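Local coordinates for protein peptidoglycan glycosyltransferase (Atopobium parvulum, PDB 4OVD) that belongs to the penicillin-binding protein family and carries a dimerisation domain together with a penicillin-binding domain, at residues 427-438 with 450-461; 286-297 with 411-422. All coordinates share one frame; numbering follows the deposited sequence.

Contact 1: 427-438 with 450-461; sequences AVANKGTMVTPH and WPTKDVISSSTA
H438 lies flat on W450, its imidazole over the five-membered ring of the indole with centroids 3.3 Å apart and planes inclined by 13°. H438 CB makes a CH-pi contact with the six-membered ring of W450, 3.6 Å from its centroid. The imidazole is fixed in rotation from within its own segment, because H438 ND1 donates to T436 O (2.7 Å) close to the ring plane. T436 OG1 donates to P451 O (2.8 Å), and this carbonyl also accepts from two waters, one bridging to M434 O and the other to T436 N.

Between M434 and K453 a pair of backbone bonds makes a short two-stranded antiparallel sheet. The tight part follows at G432, whose CA lies only 3.2 Å from I456 O, while G432 O accepts from V455 N and, weakly, from I456 N. A461 CB packs against the type I' turn N430-T433 that contains this glycine, with V428 O at 3.5 Å and G432 N also near. Selenomethionine M434, bent at its last torsion (chi3 85°), sets its CE methyl against both V455 CG2 and K453 CD. Solvent lies on the face of T433 and D454: there T433 OG1 reaches D454 OD1 (3.0 Å) from above the carboxylate plane, and K431, also on the exposed side, touches S458 loosely, CB to CB at 4.1 Å.

The sheet links helix 418-429 to helix 458-474. V428 is packed among E464, L465 and M468 of the latter and V299 and S303 of helix 298-307, while K453 NZ is held by K375 O.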
loop_
_atom_site.group_PDB
_atom_site.type_symbol
_atom_site.label_atom_id
_atom_site.label_comp_id
_atom_site.label_asym_id
_atom_site.label_seq_id
_atom_site.Cartn_x
_atom_site.Cartn_y
_atom_site.Cartn_z
ATOM N N ALA A 427 10.761 -0.237 -4.883
ATOM C CA ALA A 427 12.053 -0.610 -5.394
ATOM C C ALA A 427 12.079 -0.601 -6.917
ATOM O O ALA A 427 13.051 -0.144 -7.532
ATOM C CB ALA A 427 12.494 -1.962 -4.858
ATOM N N VAL A 428 11.000 -1.059 -7.538
ATOM C CA VAL A 428 10.956 -1.040 -9.003
ATOM C C VAL A 428 10.851 0.397 -9.492
ATOM O O VAL A 428 11.439 0.805 -10.522
ATOM C CB VAL A 428 9.801 -1.914 -9.525
ATOM C CG1 VAL A 428 9.582 -1.719 -11.011
ATOM C CG2 VAL A 428 10.090 -3.359 -9.231
ATOM N N ALA A 429 10.117 1.210 -8.752
ATOM C CA ALA A 429 9.938 2.603 -9.182
ATOM C C ALA A 429 11.058 3.531 -8.732
ATOM O O ALA A 429 11.054 4.678 -9.115
ATOM C CB ALA A 429 8.629 3.150 -8.642
ATOM N N ASN A 430 11.970 3.075 -7.876
ATOM C CA ASN A 430 12.997 3.972 -7.421
ATOM C C ASN A 430 14.407 3.461 -7.641
ATOM O O ASN A 430 15.226 3.470 -6.720
ATOM C CB ASN A 430 12.758 4.248 -5.975
ATOM C CG ASN A 430 13.714 5.267 -5.425
ATOM O OD1 ASN A 430 13.918 6.275 -6.028
ATOM N ND2 ASN A 430 14.207 5.039 -4.249
ATOM N N LYS A 431 14.641 2.908 -8.828
ATOM C CA LYS A 431 15.983 2.436 -9.219
ATOM C C LYS A 431 16.501 1.358 -8.353
ATOM O O LYS A 431 17.685 1.234 -8.116
ATOM C CB LYS A 431 16.948 3.614 -9.256
ATOM C CG LYS A 431 16.509 4.602 -10.335
ATOM C CD LYS A 431 17.271 5.945 -10.317
ATOM C CE LYS A 431 18.772 5.814 -10.610
ATOM N NZ LYS A 431 19.092 5.228 -11.947
ATOM N N GLY A 432 15.585 0.626 -7.792
ATOM C CA GLY A 432 15.974 -0.482 -6.999
ATOM C C GLY A 432 16.014 -0.283 -5.538
ATOM O O GLY A 432 16.299 -1.252 -4.802
ATOM N N THR A 433 15.818 0.957 -5.100
ATOM C CA THR A 433 15.864 1.226 -3.664
ATOM C C THR A 433 14.448 1.296 -3.063
ATOM O O THR A 433 13.643 2.091 -3.497
ATOM C CB THR A 433 16.670 2.490 -3.396
ATOM O OG1 THR A 433 18.015 2.261 -3.800
ATOM C CG2 THR A 433 16.693 2.854 -1.900
HETATM N N MSE A 434 14.145 0.437 -2.102
HETATM C CA MSE A 434 12.835 0.431 -1.416
HETATM C C MSE A 434 12.779 1.463 -0.309
HETATM O O MSE A 434 13.748 1.647 0.434
HETATM C CB MSE A 434 12.632 -1.012 -0.956
HETATM C CG MSE A 434 11.464 -1.230 -0.085
HETATM SE SE MSE A 434 11.066 -3.138 -0.221
HETATM C CE MSE A 434 12.380 -3.558 1.152
ATOM N N VAL A 435 11.706 2.239 -0.241
ATOM C CA VAL A 435 11.617 3.281 0.754
ATOM C C VAL A 435 10.610 2.913 1.795
ATOM O O VAL A 435 9.941 1.944 1.643
ATOM C CB VAL A 435 11.223 4.629 0.107
ATOM C CG1 VAL A 435 12.221 5.021 -0.988
ATOM C CG2 VAL A 435 9.829 4.575 -0.456
ATOM N N THR A 436 10.508 3.707 2.843
ATOM C CA THR A 436 9.608 3.442 3.927
ATOM C C THR A 436 8.416 4.343 3.710
ATOM O O THR A 436 8.606 5.530 3.727
ATOM C CB THR A 436 10.205 3.850 5.258
ATOM O OG1 THR A 436 11.356 3.050 5.545
ATOM C CG2 THR A 436 9.164 3.649 6.341
ATOM N N PRO A 437 7.205 3.790 3.488
ATOM C CA PRO A 437 6.043 4.699 3.317
ATOM C C PRO A 437 5.780 5.411 4.666
ATOM O O PRO A 437 5.961 4.823 5.704
ATOM C CB PRO A 437 4.883 3.780 2.858
ATOM C CG PRO A 437 5.517 2.467 2.546
ATOM C CD PRO A 437 6.815 2.378 3.351
ATOM N N HIS A 438 5.372 6.655 4.657
ATOM C CA HIS A 438 5.220 7.367 5.892
ATOM C C HIS A 438 4.495 8.655 5.734
ATOM O O HIS A 438 4.410 9.166 4.680
ATOM C CB HIS A 438 6.567 7.620 6.523
ATOM C CG HIS A 438 7.444 8.511 5.712
ATOM N ND1 HIS A 438 8.342 8.030 4.796
ATOM C CD2 HIS A 438 7.558 9.849 5.681
ATOM C CE1 HIS A 438 8.965 9.035 4.230
ATOM N NE2 HIS A 438 8.511 10.149 4.755
ATOM N N TRP A 450 14.180 8.624 6.822
ATOM C CA TRP A 450 13.454 7.396 6.805
ATOM C C TRP A 450 14.330 6.367 6.110
ATOM O O TRP A 450 14.901 6.656 5.052
ATOM C CB TRP A 450 12.178 7.619 6.025
ATOM C CG TRP A 450 11.242 8.431 6.749
ATOM C CD1 TRP A 450 11.045 9.758 6.612
ATOM C CD2 TRP A 450 10.355 7.988 7.805
ATOM N NE1 TRP A 450 10.093 10.185 7.496
ATOM C CE2 TRP A 450 9.649 9.123 8.243
ATOM C CE3 TRP A 450 10.066 6.735 8.381
ATOM C CZ2 TRP A 450 8.677 9.062 9.238
ATOM C CZ3 TRP A 450 9.110 6.669 9.355
ATOM C CH2 TRP A 450 8.418 7.837 9.787
ATOM N N PRO A 451 14.410 5.163 6.676
ATOM C CA PRO A 451 15.281 4.115 6.125
ATOM C C PRO A 451 14.928 3.694 4.698
ATOM O O PRO A 451 13.740 3.668 4.310
ATOM C CB PRO A 451 15.057 2.914 7.078
ATOM C CG PRO A 451 14.339 3.478 8.299
ATOM C CD PRO A 451 13.589 4.680 7.808
ATOM N N THR A 452 15.972 3.441 3.919
ATOM C CA THR A 452 15.843 2.954 2.547
ATOM C C THR A 452 16.622 1.636 2.506
ATOM O O THR A 452 17.434 1.376 3.385
ATOM C CB THR A 452 16.438 3.892 1.474
ATOM O OG1 THR A 452 17.829 4.097 1.725
ATOM C CG2 THR A 452 15.740 5.234 1.387
ATOM N N LYS A 453 16.394 0.816 1.485
ATOM C CA LYS A 453 17.068 -0.463 1.373
ATOM C C LYS A 453 17.286 -0.811 -0.110
ATOM O O LYS A 453 16.346 -0.775 -0.884
ATOM C CB LYS A 453 16.160 -1.518 1.996
ATOM C CG LYS A 453 16.789 -2.886 2.144
ATOM C CD LYS A 453 15.767 -3.854 2.709
ATOM C CE LYS A 453 16.367 -5.199 3.069
ATOM N NZ LYS A 453 15.263 -6.056 3.590
ATOM N N ASP A 454 18.483 -1.207 -0.484
ATOM C CA ASP A 454 18.776 -1.577 -1.875
ATOM C C ASP A 454 18.339 -3.001 -2.040
ATOM O O ASP A 454 18.893 -3.892 -1.438
ATOM C CB ASP A 454 20.255 -1.450 -2.201
ATOM C CG ASP A 454 20.731 -0.014 -2.175
ATOM O OD1 ASP A 454 19.908 0.909 -1.950
ATOM O OD2 ASP A 454 21.928 0.183 -2.398
ATOM N N VAL A 455 17.318 -3.208 -2.835
ATOM C CA VAL A 455 16.762 -4.542 -2.990
ATOM C C VAL A 455 17.190 -5.202 -4.288
ATOM O O VAL A 455 17.542 -6.355 -4.303
ATOM C CB VAL A 455 15.214 -4.450 -2.838
ATOM C CG1 VAL A 455 14.564 -5.785 -3.011
ATOM C CG2 VAL A 455 14.909 -3.894 -1.473
ATOM N N ILE A 456 17.068 -4.482 -5.380
ATOM C CA ILE A 456 17.477 -4.954 -6.695
ATOM C C ILE A 456 18.308 -3.854 -7.363
ATOM O O ILE A 456 18.299 -2.698 -6.917
ATOM C CB ILE A 456 16.264 -5.257 -7.581
ATOM C CG1 ILE A 456 15.376 -4.047 -7.658
ATOM C CG2 ILE A 456 15.461 -6.439 -7.033
ATOM C CD1 ILE A 456 14.137 -4.297 -8.440
ATOM N N SER A 457 19.015 -4.188 -8.428
ATOM C CA SER A 457 19.773 -3.147 -9.166
ATOM C C SER A 457 18.835 -2.259 -9.981
ATOM O O SER A 457 17.683 -2.610 -10.253
ATOM C CB SER A 457 20.702 -3.796 -10.170
ATOM O OG SER A 457 19.962 -4.451 -11.175
ATOM N N SER A 458 19.358 -1.144 -10.465
ATOM C CA SER A 458 18.577 -0.233 -11.270
ATOM C C SER A 458 18.258 -0.872 -12.603
ATOM O O SER A 458 17.244 -0.532 -13.216
ATOM C CB SER A 458 19.305 1.117 -11.499
ATOM O OG SER A 458 20.596 0.889 -11.978
ATOM N N SER A 459 19.146 -1.732 -13.091
ATOM C CA SER A 459 18.866 -2.412 -14.352
ATOM C C SER A 459 17.651 -3.327 -14.201
ATOM O O SER A 459 16.811 -3.376 -15.095
ATOM C CB SER A 459 20.058 -3.189 -14.872
ATOM O OG SER A 459 20.516 -4.133 -13.933
ATOM N N THR A 460 17.604 -4.126 -13.141
ATOM C CA THR A 460 16.439 -4.979 -12.895
ATOM C C THR A 460 15.175 -4.134 -12.789
ATOM O O THR A 460 14.193 -4.503 -13.377
ATOM C CB THR A 460 16.668 -5.784 -11.626
ATOM O OG1 THR A 460 17.852 -6.569 -11.816
ATOM C CG2 THR A 460 15.493 -6.627 -11.308
ATOM N N ALA A 461 15.217 -3.019 -12.019
ATOM C CA ALA A 461 14.121 -2.107 -11.876
ATOM C C ALA A 461 13.634 -1.612 -13.215
ATOM O O ALA A 461 12.445 -1.604 -13.454
ATOM C CB ALA A 461 14.450 -0.942 -10.985
HETATM O O HOH W 1 13.029 1.124 3.148
HETATM O O HOH W 2 12.401 5.710 3.049
#

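Contact 2: 286-297 with 411-422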
loop_
_atom_site.group_PDB
_atom_site.type_symbol
_atom_site.label_atom_id
_atom_site.label_comp_id
_atom_site.label_asym_id
_atom_site.label_seq_id
_atom_site.Cartn_x
_atom_site.Cartn_y
_atom_site.Cartn_z
ATOM N N LEU A 286 -5.031 -1.006 4.571
ATOM C CA LEU A 286 -3.709 -1.245 3.948
ATOM C C LEU A 286 -2.597 -1.668 4.849
ATOM O O LEU A 286 -1.587 -2.199 4.408
ATOM C CB LEU A 286 -3.189 0.063 3.350
ATOM C CG LEU A 286 -3.996 0.501 2.165
ATOM C CD1 LEU A 286 -3.681 1.914 1.818
ATOM C CD2 LEU A 286 -3.653 -0.415 1.015
ATOM N N VAL A 287 -2.677 -1.196 6.055
ATOM C CA VAL A 287 -1.703 -1.436 7.131
ATOM C C VAL A 287 -2.015 -2.555 8.056
ATOM O O VAL A 287 -1.147 -3.381 8.472
ATOM C CB VAL A 287 -1.658 -0.113 7.974
ATOM C CG1 VAL A 287 -0.766 -0.239 9.148
ATOM C CG2 VAL A 287 -1.155 1.031 7.088
ATOM N N SER A 288 -3.253 -2.574 8.493
ATOM C CA SER A 288 -3.629 -3.543 9.472
ATOM C C SER A 288 -4.426 -4.723 9.002
ATOM O O SER A 288 -4.668 -5.567 9.791
ATOM C CB SER A 288 -4.367 -2.805 10.602
ATOM O OG SER A 288 -5.456 -2.148 10.012
ATOM N N SER A 289 -4.918 -4.800 7.777
ATOM C CA SER A 289 -5.598 -6.055 7.386
ATOM C C SER A 289 -4.677 -6.813 6.428
ATOM O O SER A 289 -3.838 -6.212 5.724
ATOM C CB SER A 289 -6.937 -5.742 6.688
ATOM O OG SER A 289 -7.712 -4.968 7.545
ATOM N N ILE A 290 -4.817 -8.126 6.396
ATOM C CA ILE A 290 -3.980 -8.979 5.551
ATOM C C ILE A 290 -4.875 -9.729 4.595
ATOM O O ILE A 290 -6.058 -9.992 4.883
ATOM C CB ILE A 290 -3.122 -9.965 6.317
ATOM C CG1 ILE A 290 -3.953 -10.999 7.055
ATOM C CG2 ILE A 290 -2.198 -9.217 7.320
ATOM C CD1 ILE A 290 -3.029 -12.003 7.794
ATOM N N TYR A 291 -4.293 -9.983 3.430
ATOM C CA TYR A 291 -4.975 -10.602 2.327
ATOM C C TYR A 291 -3.990 -11.487 1.616
ATOM O O TYR A 291 -2.775 -11.295 1.769
ATOM C CB TYR A 291 -5.363 -9.500 1.305
ATOM C CG TYR A 291 -6.312 -8.497 1.880
ATOM C CD1 TYR A 291 -7.690 -8.744 1.925
ATOM C CD2 TYR A 291 -5.852 -7.312 2.390
ATOM C CE1 TYR A 291 -8.557 -7.851 2.510
ATOM C CE2 TYR A 291 -6.723 -6.390 2.978
ATOM C CZ TYR A 291 -8.070 -6.655 3.011
ATOM O OH TYR A 291 -8.901 -5.742 3.625
ATOM N N GLU A 292 -4.499 -12.429 0.827
ATOM C CA GLU A 292 -3.639 -13.230 -0.074
ATOM C C GLU A 292 -3.507 -12.259 -1.247
ATOM O O GLU A 292 -4.504 -11.874 -1.828
ATOM C CB GLU A 292 -4.314 -14.524 -0.459
ATOM C CG GLU A 292 -3.411 -15.401 -1.206
ATOM C CD GLU A 292 -4.023 -16.735 -1.487
ATOM O OE1 GLU A 292 -4.897 -16.819 -2.373
ATOM O OE2 GLU A 292 -3.516 -17.693 -0.908
ATOM N N PRO A 293 -2.271 -11.796 -1.527
ATOM C CA PRO A 293 -2.061 -10.746 -2.491
ATOM C C PRO A 293 -2.399 -11.128 -3.888
ATOM O O PRO A 293 -2.894 -10.280 -4.620
ATOM C CB PRO A 293 -0.573 -10.393 -2.320
ATOM C CG PRO A 293 0.043 -11.602 -1.756
ATOM C CD PRO A 293 -1.008 -12.195 -0.871
ATOM N N GLY A 294 -2.193 -12.377 -4.282
ATOM C CA GLY A 294 -2.555 -12.663 -5.646
ATOM C C GLY A 294 -1.591 -12.065 -6.675
ATOM O O GLY A 294 -0.436 -11.710 -6.370
ATOM N N SER A 295 -2.115 -11.845 -7.863
ATOM C CA SER A 295 -1.303 -11.501 -9.021
ATOM C C SER A 295 -0.496 -10.233 -8.989
ATOM O O SER A 295 0.511 -10.127 -9.678
ATOM C CB SER A 295 -2.131 -11.752 -10.305
ATOM O OG SER A 295 -3.370 -11.169 -10.170
ATOM N N VAL A 296 -0.858 -9.287 -8.124
ATOM C CA VAL A 296 -0.053 -8.083 -8.006
ATOM C C VAL A 296 1.374 -8.486 -7.463
ATOM O O VAL A 296 2.404 -7.770 -7.631
ATOM C CB VAL A 296 -0.929 -7.115 -7.155
ATOM C CG1 VAL A 296 -0.765 -7.336 -5.670
ATOM C CG2 VAL A 296 -0.755 -5.697 -7.521
ATOM N N PHE A 297 1.490 -9.667 -6.884
ATOM C CA PHE A 297 2.755 -10.109 -6.351
ATOM C C PHE A 297 3.747 -10.532 -7.494
ATOM O O PHE A 297 4.952 -10.679 -7.246
ATOM C CB PHE A 297 2.508 -11.323 -5.497
ATOM C CG PHE A 297 3.574 -11.584 -4.464
ATOM C CD1 PHE A 297 3.643 -10.774 -3.347
ATOM C CD2 PHE A 297 4.536 -12.595 -4.641
ATOM C CE1 PHE A 297 4.619 -10.994 -2.390
ATOM C CE2 PHE A 297 5.522 -12.766 -3.729
ATOM C CZ PHE A 297 5.535 -12.007 -2.565
ATOM N N GLY A 411 1.485 -15.230 -5.933
ATOM C CA GLY A 411 0.838 -14.573 -4.826
ATOM C C GLY A 411 -0.172 -15.350 -3.975
ATOM O O GLY A 411 -1.030 -14.708 -3.332
ATOM N N GLN A 412 -0.070 -16.682 -3.957
ATOM C CA GLN A 412 -0.922 -17.531 -3.120
ATOM C C GLN A 412 -0.082 -18.187 -2.078
ATOM O O GLN A 412 1.121 -18.342 -2.241
ATOM C CB GLN A 412 -1.716 -18.525 -3.941
ATOM C CG GLN A 412 -2.660 -17.725 -4.882
ATOM C CD GLN A 412 -3.746 -18.572 -5.560
ATOM O OE1 GLN A 412 -3.938 -19.737 -5.228
ATOM N NE2 GLN A 412 -4.409 -17.994 -6.551
ATOM N N GLY A 413 -0.723 -18.579 -0.986
ATOM C CA GLY A 413 -0.026 -19.230 0.129
ATOM C C GLY A 413 0.675 -18.324 1.142
ATOM O O GLY A 413 1.517 -18.786 1.894
ATOM N N LEU A 414 0.378 -17.025 1.103
ATOM C CA LEU A 414 0.840 -16.070 2.090
ATOM C C LEU A 414 -0.241 -15.025 2.225
ATOM O O LEU A 414 -1.024 -14.842 1.337
ATOM C CB LEU A 414 2.113 -15.335 1.700
ATOM C CG LEU A 414 2.495 -14.774 0.325
ATOM C CD1 LEU A 414 1.508 -14.744 -0.783
ATOM C CD2 LEU A 414 3.399 -13.545 0.367
ATOM N N ALA A 415 -0.203 -14.285 3.312
ATOM C CA ALA A 415 -1.182 -13.252 3.541
ATOM C C ALA A 415 -0.431 -12.115 4.168
ATOM O O ALA A 415 0.222 -12.258 5.271
ATOM C CB ALA A 415 -2.243 -13.778 4.471
ATOM N N ILE A 416 -0.576 -10.954 3.535
ATOM C CA ILE A 416 0.115 -9.763 3.948
ATOM C C ILE A 416 -0.733 -8.539 3.724
ATOM O O ILE A 416 -1.659 -8.567 2.938
ATOM C CB ILE A 416 1.418 -9.608 3.131
ATOM C CG1 ILE A 416 1.098 -9.512 1.647
ATOM C CG2 ILE A 416 2.379 -10.725 3.506
ATOM C CD1 ILE A 416 2.283 -9.524 0.667
ATOM N N PRO A 417 -0.408 -7.455 4.408
ATOM C CA PRO A 417 -1.116 -6.231 4.165
ATOM C C PRO A 417 -0.592 -5.695 2.870
ATOM O O PRO A 417 0.609 -5.873 2.581
ATOM C CB PRO A 417 -0.658 -5.321 5.327
ATOM C CG PRO A 417 0.644 -5.862 5.740
ATOM C CD PRO A 417 0.587 -7.326 5.491
ATOM N N PHE A 418 -1.428 -4.973 2.136
ATOM C CA PHE A 418 -1.030 -4.436 0.858
ATOM C C PHE A 418 0.094 -3.391 0.959
ATOM O O PHE A 418 0.844 -3.205 0.009
ATOM C CB PHE A 418 -2.193 -3.946 0.035
ATOM C CG PHE A 418 -2.945 -5.064 -0.668
ATOM C CD1 PHE A 418 -2.398 -5.713 -1.751
ATOM C CD2 PHE A 418 -4.191 -5.437 -0.234
ATOM C CE1 PHE A 418 -3.062 -6.763 -2.377
ATOM C CE2 PHE A 418 -4.828 -6.520 -0.806
ATOM C CZ PHE A 418 -4.291 -7.171 -1.879
ATOM N N ILE A 419 0.252 -2.775 2.131
ATOM C CA ILE A 419 1.324 -1.813 2.323
ATOM C C ILE A 419 2.712 -2.468 2.081
ATOM O O ILE A 419 3.671 -1.803 1.615
ATOM C CB ILE A 419 1.243 -1.114 3.700
ATOM C CG1 ILE A 419 2.131 0.159 3.718
ATOM C CG2 ILE A 419 1.605 -2.080 4.799
ATOM C CD1 ILE A 419 1.690 1.280 2.748
ATOM N N GLN A 420 2.793 -3.780 2.253
ATOM C CA GLN A 420 4.028 -4.482 1.973
ATOM C C GLN A 420 4.263 -4.599 0.466
ATOM O O GLN A 420 5.405 -4.541 -0.031
ATOM C CB GLN A 420 3.987 -5.877 2.587
ATOM C CG GLN A 420 4.247 -5.862 4.080
ATOM C CD GLN A 420 4.353 -7.238 4.674
ATOM O OE1 GLN A 420 4.606 -8.261 3.962
ATOM N NE2 GLN A 420 4.204 -7.295 5.992
ATOM N N VAL A 421 3.172 -4.748 -0.265
ATOM C CA VAL A 421 3.251 -4.844 -1.714
ATOM C C VAL A 421 3.648 -3.500 -2.250
ATOM O O VAL A 421 4.528 -3.394 -3.117
ATOM C CB VAL A 421 1.928 -5.285 -2.336
ATOM C CG1 VAL A 421 2.055 -5.319 -3.842
ATOM C CG2 VAL A 421 1.538 -6.665 -1.786
ATOM N N ILE A 422 2.992 -2.463 -1.747
ATOM C CA ILE A 422 3.281 -1.119 -2.155
ATOM C C ILE A 422 4.736 -0.828 -1.901
ATOM O O ILE A 422 5.444 -0.338 -2.767
ATOM C CB ILE A 422 2.367 -0.145 -1.388
ATOM C CG1 ILE A 422 0.895 -0.349 -1.818
ATOM C CG2 ILE A 422 2.797 1.266 -1.606
ATOM C CD1 ILE A 422 -0.075 0.447 -1.021
HETATM O O HOH W 3 -4.000 -4.672 3.350
#
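Y291 and I416 form a single antiparallel bridge, I416 N donating to Y291 O (2.8 Å) and Y291 N to I416 O, just ahead of S295, which opens the Ser-x-x-Lys motif of penicillin-binding proteins. Further backbone bonds fasten both ends: I419 N reaches L286 O at one, and G294 N reaches G411 O at the other. G411 is the C-prime residue of a Schellman motif ending the preceding helix, and its CA lies close against F297 CB. L414 N and O are buried here without a hydrogen-bonding partner, although E292 CA-H approaches L414 O.

Among side chains the polar link is made by E292. Its CG is anti to the backbone N (chi1 -173°), and the extended chain carries OE2 to G413 N at 2.9 Å, above the carboxylate plane; OE1 is bound by Y504 OH.

Apolar contacts fill the rest. P293 meets L414 CD1 with its CD (3.6 Å) and I416 CD1 with its CG. F297 approaches the same leucine and isoleucine with its far ring atoms, while V296 CG1 sits at the edge of the F418 ring. The F418 and Y291 rings are nearly parallel, planes at 27°, but slid apart, meeting at Y291 CD2 and F418 CE2 (3.4 Å). Beside them a water donates to S289 O at 2.8 Å and accepts from F418 N at 2.9 Å.

Overall arrangement
Both contacts share helix 418-429: contact 2 holds its beginning and contact 1 its end, with centres about 18 Å apart. They touch where P437 CG packs on I419 CD1 at 4.0 Å. Contact 2 is the core one, nearer the middle of the chain and joining segments far apart in sequence beside the five-stranded sheet; its side-chain chemistry is largely apolar, with one carboxylate gripping a backbone N-H. Contact 1 joins segments close in sequence and is only partly buried; hydroxyls and an aspartate add to its backbone pairing, and its aromatic pair is stacked face to face where that of contact 2 barely overlaps. Water bridges occur in both.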